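Local coordinates for protein lactate dehydrogenase (Eimeria maxima, PDB 6CT6) that probably catalyses the NADH-dependent reduction of pyruvate to lactate, and is captured here with NADH and the substrate analogue oxamate, at residues Ser162-Val174 against Leu213-Thr226. Residues are numbered along the deposited sequence; the frame is centred on the assembly and turned at random.
Sequences SRLRRMIADCLHV and LINKEDINNIYNKT. With GLC (alpha-D-glucopyranose), chain E; OXM (oxamic acid), chain F.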
loop_
_atom_site.group_PDB
_atom_site.type_symbol
_atom_site.label_atom_id
_atom_site.label_comp_id
_atom_site.label_asym_id
_atom_site.label_seq_id
_atom_site.Cartn_x
_atom_site.Cartn_y
_atom_site.Cartn_z
ATOM N N SER B 162 12.058 -2.634 -13.916
ATOM C CA SER B 162 10.733 -2.056 -14.117
ATOM C C SER B 162 10.819 -0.573 -14.439
ATOM O O SER B 162 9.966 -0.043 -15.160
ATOM C CB SER B 162 9.862 -2.268 -12.880
ATOM O OG SER B 162 10.212 -1.360 -11.847
ATOM N N ARG B 163 11.840 0.109 -13.918
ATOM C CA ARG B 163 12.003 1.532 -14.189
ATOM C C ARG B 163 12.508 1.761 -15.608
ATOM O O ARG B 163 12.004 2.633 -16.326
ATOM C CB ARG B 163 12.951 2.135 -13.151
ATOM C CG ARG B 163 12.406 2.026 -11.731
ATOM C CD ARG B 163 13.458 2.285 -10.671
ATOM N NE ARG B 163 12.852 2.574 -9.371
ATOM C CZ ARG B 163 13.514 2.587 -8.218
ATOM N NH1 ARG B 163 14.812 2.317 -8.185
ATOM N NH2 ARG B 163 12.875 2.865 -7.089
ATOM N N LEU B 164 13.509 0.986 -16.030
ATOM C CA LEU B 164 13.920 0.992 -17.429
ATOM C C LEU B 164 12.732 0.742 -18.348
ATOM O O LEU B 164 12.523 1.468 -19.327
ATOM C CB LEU B 164 15.004 -0.065 -17.658
ATOM C CG LEU B 164 15.383 -0.337 -19.116
ATOM C CD1 LEU B 164 15.907 0.924 -19.791
ATOM C CD2 LEU B 164 16.410 -1.456 -19.192
ATOM N N ARG B 165 11.940 -0.292 -18.043
ATOM C CA ARG B 165 10.840 -0.675 -18.923
ATOM C C ARG B 165 9.769 0.410 -18.989
ATOM O O ARG B 165 9.198 0.658 -20.058
ATOM C CB ARG B 165 10.235 -1.998 -18.454
ATOM C CG ARG B 165 11.167 -3.198 -18.589
ATOM C CD ARG B 165 10.638 -4.414 -17.842
ATOM N NE ARG B 165 9.245 -4.705 -18.187
ATOM C CZ ARG B 165 8.222 -4.700 -17.333
ATOM N NH1 ARG B 165 8.398 -4.438 -16.043
ATOM N NH2 ARG B 165 7.005 -4.977 -17.776
ATOM N N ARG B 166 9.476 1.063 -17.862
ATOM C CA ARG B 166 8.452 2.105 -17.855
ATOM C C ARG B 166 8.828 3.250 -18.785
ATOM O O ARG B 166 7.968 3.810 -19.475
ATOM C CB ARG B 166 8.243 2.626 -16.429
ATOM C CG ARG B 166 7.331 3.852 -16.315
ATOM C CD ARG B 166 5.864 3.501 -16.502
ATOM N NE ARG B 166 5.065 4.681 -16.822
ATOM C CZ ARG B 166 3.770 4.818 -16.546
ATOM N NH1 ARG B 166 3.105 3.855 -15.923
ATOM N NH2 ARG B 166 3.140 5.934 -16.885
ATOM N N MET B 167 10.109 3.617 -18.812
ATOM C CA MET B 167 10.535 4.774 -19.593
ATOM C C MET B 167 10.509 4.475 -21.088
ATOM O O MET B 167 10.065 5.307 -21.886
ATOM C CB MET B 167 11.929 5.207 -19.136
ATOM C CG MET B 167 11.926 5.811 -17.737
ATOM S SD MET B 167 13.519 6.447 -17.179
ATOM C CE MET B 167 14.010 5.174 -16.017
ATOM N N ILE B 168 10.978 3.291 -21.485
ATOM C CA ILE B 168 10.857 2.867 -22.878
ATOM C C ILE B 168 9.389 2.833 -23.288
ATOM O O ILE B 168 9.010 3.321 -24.361
ATOM C CB ILE B 168 11.527 1.494 -23.075
ATOM C CG1 ILE B 168 13.037 1.588 -22.823
ATOM C CG2 ILE B 168 11.227 0.925 -24.464
ATOM C CD1 ILE B 168 13.813 2.393 -23.855
ATOM N N ALA B 169 8.540 2.253 -22.433
ATOM C CA ALA B 169 7.117 2.149 -22.737
ATOM C C ALA B 169 6.486 3.518 -22.950
ATOM O O ALA B 169 5.711 3.710 -23.896
ATOM C CB ALA B 169 6.403 1.398 -21.615
ATOM N N ASP B 170 6.792 4.484 -22.078
ATOM C CA ASP B 170 6.223 5.819 -22.227
ATOM C C ASP B 170 6.738 6.499 -23.489
ATOM O O ASP B 170 6.009 7.260 -24.136
ATOM C CB ASP B 170 6.541 6.676 -20.999
ATOM C CG ASP B 170 5.794 6.226 -19.759
ATOM O OD1 ASP B 170 4.794 5.489 -19.899
ATOM O OD2 ASP B 170 6.200 6.615 -18.644
ATOM N N CYS B 171 7.995 6.246 -23.849
ATOM C CA CYS B 171 8.567 6.871 -25.036
ATOM C C CYS B 171 7.910 6.342 -26.310
ATOM O O CYS B 171 7.552 7.117 -27.204
ATOM C CB CYS B 171 10.078 6.635 -25.064
ATOM S SG CYS B 171 10.957 7.573 -26.329
ATOM N N LEU B 172 7.730 5.024 -26.403
ATOM C CA LEU B 172 7.207 4.396 -27.612
ATOM C C LEU B 172 5.686 4.309 -27.657
ATOM O O LEU B 172 5.133 3.967 -28.708
ATOM C CB LEU B 172 7.786 2.985 -27.755
ATOM C CG LEU B 172 9.297 2.920 -27.952
ATOM C CD1 LEU B 172 9.797 1.491 -27.805
ATOM C CD2 LEU B 172 9.683 3.485 -29.312
ATOM N N HIS B 173 4.996 4.602 -26.557
ATOM C CA HIS B 173 3.543 4.443 -26.479
ATOM C C HIS B 173 3.140 2.990 -26.729
ATOM O O HIS B 173 2.285 2.684 -27.564
ATOM C CB HIS B 173 2.841 5.402 -27.443
ATOM C CG HIS B 173 3.111 6.841 -27.140
ATOM N ND1 HIS B 173 4.150 7.542 -27.713
ATOM C CD2 HIS B 173 2.499 7.702 -26.293
ATOM C CE1 HIS B 173 4.155 8.777 -27.247
ATOM N NE2 HIS B 173 3.164 8.901 -26.384
ATOM N N VAL B 174 3.783 2.089 -25.988
ATOM C CA VAL B 174 3.441 0.675 -25.963
ATOM C C VAL B 174 3.323 0.249 -24.506
ATOM O O VAL B 174 3.923 0.854 -23.613
ATOM C CB VAL B 174 4.485 -0.185 -26.712
ATOM C CG1 VAL B 174 5.829 -0.147 -25.999
ATOM C CG2 VAL B 174 4.000 -1.612 -26.863
ATOM N N LEU B 213 11.458 5.785 -34.314
ATOM C CA LEU B 213 10.455 5.795 -33.256
ATOM C C LEU B 213 11.071 6.156 -31.910
ATOM O O LEU B 213 10.371 6.657 -31.023
ATOM C CB LEU B 213 9.759 4.433 -33.187
ATOM C CG LEU B 213 9.139 3.957 -34.507
ATOM C CD1 LEU B 213 8.654 2.521 -34.405
ATOM C CD2 LEU B 213 7.996 4.868 -34.924
ATOM N N ILE B 214 12.369 5.904 -31.749
ATOM C CA ILE B 214 13.145 6.350 -30.601
ATOM C C ILE B 214 14.537 6.681 -31.121
ATOM O O ILE B 214 15.018 6.059 -32.071
ATOM C CB ILE B 214 13.188 5.273 -29.489
ATOM C CG1 ILE B 214 13.713 5.853 -28.173
ATOM C CG2 ILE B 214 14.031 4.074 -29.928
ATOM C CD1 ILE B 214 13.495 4.932 -26.976
ATOM N N ASN B 215 15.181 7.678 -30.523
ATOM C CA ASN B 215 16.500 8.095 -30.983
ATOM C C ASN B 215 17.551 7.842 -29.911
ATOM O O ASN B 215 17.247 7.575 -28.745
ATOM C CB ASN B 215 16.507 9.573 -31.414
ATOM C CG ASN B 215 16.272 10.533 -30.262
ATOM O OD1 ASN B 215 16.836 10.384 -29.178
ATOM N ND2 ASN B 215 15.439 11.538 -30.501
ATOM N N LYS B 216 18.813 7.931 -30.338
ATOM C CA LYS B 216 19.943 7.608 -29.476
ATOM C C LYS B 216 20.038 8.539 -28.273
ATOM O O LYS B 216 20.616 8.156 -27.249
ATOM C CB LYS B 216 21.240 7.670 -30.290
ATOM C CG LYS B 216 22.224 6.539 -30.022
ATOM C CD LYS B 216 23.379 6.585 -31.017
ATOM C CE LYS B 216 24.441 5.540 -30.709
ATOM N NZ LYS B 216 25.561 5.568 -31.693
ATOM N N GLU B 217 19.493 9.753 -28.373
ATOM C CA GLU B 217 19.480 10.656 -27.227
ATOM C C GLU B 217 18.507 10.162 -26.166
ATOM O O GLU B 217 18.845 10.107 -24.976
ATOM C CB GLU B 217 19.114 12.068 -27.682
ATOM C CG GLU B 217 19.275 13.138 -26.608
ATOM C CD GLU B 217 18.416 14.361 -26.868
ATOM O OE1 GLU B 217 17.670 14.367 -27.871
ATOM O OE2 GLU B 217 18.485 15.316 -26.068
ATOM N N ASP B 218 17.288 9.805 -26.580
ATOM C CA ASP B 218 16.342 9.170 -25.668
ATOM C C ASP B 218 16.970 7.957 -24.993
ATOM O O ASP B 218 16.892 7.801 -23.768
ATOM C CB ASP B 218 15.081 8.756 -26.423
ATOM C CG ASP B 218 14.405 9.919 -27.113
ATOM O OD1 ASP B 218 14.688 11.072 -26.735
ATOM O OD2 ASP B 218 13.588 9.680 -28.032
ATOM N N ILE B 219 17.595 7.081 -25.785
ATOM C CA ILE B 219 18.219 5.885 -25.227
ATOM C C ILE B 219 19.218 6.267 -24.141
ATOM O O ILE B 219 19.235 5.677 -23.055
ATOM C CB ILE B 219 18.890 5.056 -26.340
ATOM C CG1 ILE B 219 17.845 4.534 -27.337
ATOM C CG2 ILE B 219 19.695 3.896 -25.742
ATOM C CD1 ILE B 219 16.921 3.455 -26.786
ATOM N N ASN B 220 20.067 7.259 -24.417
ATOM C CA ASN B 220 21.094 7.624 -23.447
ATOM C C ASN B 220 20.479 8.235 -22.196
ATOM O O ASN B 220 20.939 7.970 -21.079
ATOM C CB ASN B 220 22.099 8.594 -24.067
ATOM C CG ASN B 220 23.070 9.147 -23.045
ATOM O OD1 ASN B 220 24.060 8.502 -22.702
ATOM N ND2 ASN B 220 22.785 10.346 -22.543
ATOM N N ASN B 221 19.444 9.058 -22.362
ATOM C CA ASN B 221 18.804 9.679 -21.207
ATOM C C ASN B 221 18.152 8.630 -20.316
ATOM O O ASN B 221 18.222 8.719 -19.083
ATOM C CB ASN B 221 17.774 10.704 -21.677
ATOM C CG ASN B 221 17.315 11.621 -20.561
ATOM O OD1 ASN B 221 18.025 11.830 -19.577
ATOM N ND2 ASN B 221 16.120 12.180 -20.713
ATOM N N ILE B 222 17.524 7.620 -20.923
ATOM C CA ILE B 222 16.857 6.574 -20.156
ATOM C C ILE B 222 17.877 5.732 -19.403
ATOM O O ILE B 222 17.643 5.327 -18.257
ATOM C CB ILE B 222 15.985 5.717 -21.093
ATOM C CG1 ILE B 222 14.759 6.522 -21.540
ATOM C CG2 ILE B 222 15.579 4.400 -20.417
ATOM C CD1 ILE B 222 13.955 5.870 -22.644
ATOM N N TYR B 223 19.015 5.442 -20.039
ATOM C CA TYR B 223 20.099 4.740 -19.358
ATOM C C TYR B 223 20.504 5.476 -18.088
ATOM O O TYR B 223 20.657 4.866 -17.023
ATOM C CB TYR B 223 21.282 4.600 -20.315
ATOM C CG TYR B 223 22.523 3.956 -19.736
ATOM C CD1 TYR B 223 22.698 2.580 -19.772
ATOM C CD2 TYR B 223 23.536 4.729 -19.182
ATOM C CE1 TYR B 223 23.838 1.989 -19.259
ATOM C CE2 TYR B 223 24.679 4.148 -18.664
ATOM C CZ TYR B 223 24.825 2.776 -18.707
ATOM O OH TYR B 223 25.958 2.187 -18.195
ATOM N N ASN B 224 20.661 6.798 -18.179
ATOM C CA ASN B 224 21.040 7.592 -17.015
ATOM C C ASN B 224 19.898 7.668 -16.010
ATOM O O ASN B 224 20.106 7.493 -14.803
ATOM C CB ASN B 224 21.454 8.996 -17.454
ATOM C CG ASN B 224 22.726 8.998 -18.275
ATOM O OD1 ASN B 224 23.641 8.215 -18.022
ATOM N ND2 ASN B 224 22.789 9.878 -19.269
ATOM N N LYS B 225 18.682 7.943 -16.488
ATOM C CA LYS B 225 17.557 8.094 -15.575
ATOM C C LYS B 225 17.275 6.805 -14.813
ATOM O O LYS B 225 16.833 6.856 -13.659
ATOM C CB LYS B 225 16.320 8.565 -16.343
ATOM C CG LYS B 225 16.313 10.071 -16.638
ATOM C CD LYS B 225 16.201 10.884 -15.343
ATOM C CE LYS B 225 16.389 12.383 -15.543
ATOM N NZ LYS B 225 16.579 13.062 -14.228
ATOM N N THR B 226 17.544 5.648 -15.420
ATOM C CA THR B 226 17.369 4.383 -14.710
ATOM C C THR B 226 18.286 4.305 -13.496
ATOM O O THR B 226 17.853 3.933 -12.398
ATOM C CB THR B 226 17.630 3.209 -15.657
ATOM O OG1 THR B 226 16.689 3.245 -16.739
ATOM C CG2 THR B 226 17.503 1.875 -14.920
HETATM C C1 GLC E . 26.284 2.653 -22.152
HETATM C C2 GLC E . 25.471 1.515 -22.863
HETATM C C3 GLC E . 24.912 2.008 -24.215
HETATM C C4 GLC E . 24.121 3.250 -23.908
HETATM C C5 GLC E . 25.153 4.303 -23.558
HETATM C C6 GLC E . 24.362 5.619 -23.441
HETATM O O1 GLC E . 27.606 2.636 -22.613
HETATM O O2 GLC E . 26.292 0.404 -23.106
HETATM O O3 GLC E . 24.035 1.047 -24.733
HETATM O O4 GLC E . 23.451 3.669 -25.068
HETATM O O5 GLC E . 25.716 3.978 -22.300
HETATM O O6 GLC E . 23.297 5.400 -22.555
HETATM C C1 OXM F . 16.480 2.263 -3.266
HETATM N N1 OXM F . 16.362 3.405 -2.370
HETATM O O1 OXM F . 17.158 1.335 -2.963
HETATM C C2 OXM F . 15.734 2.254 -4.603
HETATM O O2 OXM F . 16.341 1.950 -5.662
HETATM O O3 OXM F . 14.511 2.546 -4.650
HETATM O O HOH W 1 16.878 1.984 -10.270
#
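Met167 of helix 162-172 lies across the helical turn from Ile222 to Thr226. Its CB rests on Ile222 CG1 at 3.9 Å, its SD sits 3.6 Å from Lys225 CB, and a bend at chi3 (-105°) turns CE onto Thr226, 3.4 Å from OG1. That hydroxyl donates to Ile222 O, which also receives the backbone N-H of Thr226 from the opposite face of its carbonyl plane. Ile222 divides its branches: CG2 touches Leu164 CD1 at 3.5 Å, while CD1 meets Ile168 CD1 at 3.7 Å, each pair crossing at about a right angle. The two helices run roughly antiparallel, at 149°, within the alpha/beta C-terminal domain of the lactate/malate dehydrogenase fold; the other flank of helix 162-172 faces the second subunit, where Arg165 forms a salt bridge with Asp61 of that chain. Toward the start of the second helix, Cys171 SG lies against CG1 and CD1 of Ile214, and Leu172 CD2 packs on Ile214 CB at 3.9 Å. At the far end, the extended Arg163 carries its guanidinium past the helix pair to oxamate: NH1 and NH2 bond O2 and O3 of the carboxylate, both with N-H...O angles of 168°. A water in the guanidinium plane accepts from NH1 and donates to Thr226 O, linking the oxamate-binding arginine to helix 216-226.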